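Side-chain contact in M152 protein (Murid herpesvirus 1, PDB 4G59), which is an MHC class I-like viral glycoprotein that probably helps the virus evade natural killer cells by binding host RAE-1 ligands of the NKG2D receptor: residues B[9-12]-B[13-16]. Sequence-based numbering, arbitrary orientation.
Sequences IFED and ERVD
Glu11 brings its carboxylate oxygen OE1 to one edge of the Arg14 guanidinium, close to the guanidinium plane, and neither face of that group receives a partner from the other segment. The pair is a long salt bridge, Glu11 OE1 to Arg14 NH2 3.9 Å, with no hydrogen bond across it. The two planes are turned 52° apart, which fits a loose electrostatic pairing better than a two-pronged one. Arg14 starts out pointing away from residues 9-12, but its chain bends at chi2 (-63°) and carries the guanidinium back toward Glu11. Both groups have further partners: Arg14 NH1 makes a salt bridge to Asp179 OD2, and Glu11 OE2 forms a weak, long ion pair with Arg182. Strand 5-11 is an outer strand of a four-stranded antiparallel sheet, next to strand 258-264, whose Trp258 touches both Glu11 and Arg14; with the chain's other four-stranded sheet it forms a sandwich consistent with the immunoglobulin-like alpha3 domain of an MHC class I-like fold. The pair lies where strand 5-11 passes into the loop before strand 22-31, beside the segment that follows helix 161-178, and Val15 still makes a backbone hydrogen bond with Thr256. Between the pair the backbone kinks at Asp12 (psi -82°). Asp12 OD2 and Glu13 OE1, both on the surface, lie 5.1 Å apart and would probably repel weakly.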
loop_
_atom_site.group_PDB
_atom_site.type_symbol
_atom_site.label_atom_id
_atom_site.label_comp_id
_atom_site.label_asym_id
_atom_site.label_seq_id
_atom_site.Cartn_x
_atom_site.Cartn_y
_atom_site.Cartn_z
ATOM N N ILE B 9 5.683 6.279 27.744
ATOM C CA ILE B 9 6.818 6.090 26.858
ATOM C C ILE B 9 7.930 5.288 27.530
ATOM O O ILE B 9 8.346 5.614 28.635
ATOM C CB ILE B 9 7.320 7.438 26.350
ATOM C CG1 ILE B 9 6.238 8.055 25.483
ATOM C CG2 ILE B 9 8.615 7.273 25.551
ATOM C CD1 ILE B 9 6.441 9.518 25.195
ATOM N N PHE B 10 8.399 4.236 26.869
ATOM C CA PHE B 10 9.417 3.370 27.453
ATOM C C PHE B 10 10.690 3.431 26.629
ATOM O O PHE B 10 10.689 3.135 25.438
ATOM C CB PHE B 10 8.907 1.926 27.566
ATOM C CG PHE B 10 7.645 1.797 28.378
ATOM C CD1 PHE B 10 7.700 1.656 29.763
ATOM C CD2 PHE B 10 6.400 1.846 27.770
ATOM C CE1 PHE B 10 6.528 1.552 30.522
ATOM C CE2 PHE B 10 5.234 1.735 28.522
ATOM C CZ PHE B 10 5.304 1.589 29.899
ATOM N N GLU B 11 11.766 3.854 27.263
ATOM C CA GLU B 11 13.044 3.927 26.597
ATOM C C GLU B 11 14.037 3.136 27.407
ATOM O O GLU B 11 14.147 3.327 28.602
ATOM C CB GLU B 11 13.498 5.379 26.487
ATOM C CG GLU B 11 12.433 6.297 25.945
ATOM C CD GLU B 11 12.666 7.742 26.287
ATOM O OE1 GLU B 11 13.019 8.523 25.387
ATOM O OE2 GLU B 11 12.467 8.105 27.457
ATOM N N ASP B 12 14.771 2.249 26.760
ATOM C CA ASP B 12 15.803 1.527 27.470
ATOM C C ASP B 12 17.123 2.081 26.998
ATOM O O ASP B 12 17.701 2.948 27.641
ATOM C CB ASP B 12 15.728 0.031 27.179
ATOM C CG ASP B 12 16.843 -0.748 27.844
ATOM O OD1 ASP B 12 17.369 -0.275 28.869
ATOM O OD2 ASP B 12 17.194 -1.835 27.346
ATOM N N GLU B 13 17.586 1.597 25.859
ATOM C CA GLU B 13 18.820 2.082 25.285
ATOM C C GLU B 13 18.542 2.474 23.850
ATOM O O GLU B 13 17.997 1.680 23.097
ATOM C CB GLU B 13 19.883 0.983 25.350
ATOM C CG GLU B 13 21.242 1.460 25.811
ATOM C CD GLU B 13 22.201 0.335 26.137
ATOM O OE1 GLU B 13 21.957 -0.808 25.719
ATOM O OE2 GLU B 13 23.206 0.596 26.816
ATOM N N ARG B 14 18.915 3.682 23.453
ATOM C CA ARG B 14 18.730 4.070 22.055
ATOM C C ARG B 14 19.503 3.131 21.128
ATOM O O ARG B 14 20.685 2.855 21.364
ATOM C CB ARG B 14 19.141 5.530 21.810
ATOM C CG ARG B 14 18.046 6.556 22.100
ATOM C CD ARG B 14 16.820 6.393 21.183
ATOM N NE ARG B 14 15.668 7.138 21.697
ATOM C CZ ARG B 14 15.207 8.274 21.179
ATOM N NH1 ARG B 14 15.776 8.801 20.106
ATOM N NH2 ARG B 14 14.164 8.877 21.722
ATOM N N VAL B 15 18.829 2.620 20.096
ATOM C CA VAL B 15 19.488 1.797 19.079
ATOM C C VAL B 15 19.948 2.660 17.907
ATOM O O VAL B 15 19.166 3.419 17.330
ATOM C CB VAL B 15 18.568 0.702 18.541
ATOM C CG1 VAL B 15 19.310 -0.142 17.514
ATOM C CG2 VAL B 15 18.020 -0.171 19.676
ATOM N N ASP B 16 21.226 2.567 17.571
ATOM C CA ASP B 16 21.749 3.293 16.428
ATOM C C ASP B 16 21.522 2.445 15.181
ATOM O O ASP B 16 22.153 1.416 15.003
ATOM C CB ASP B 16 23.238 3.569 16.615
ATOM C CG ASP B 16 23.846 4.329 15.444
ATOM O OD1 ASP B 16 23.117 5.078 14.738
ATOM O OD2 ASP B 16 25.068 4.183 15.247
#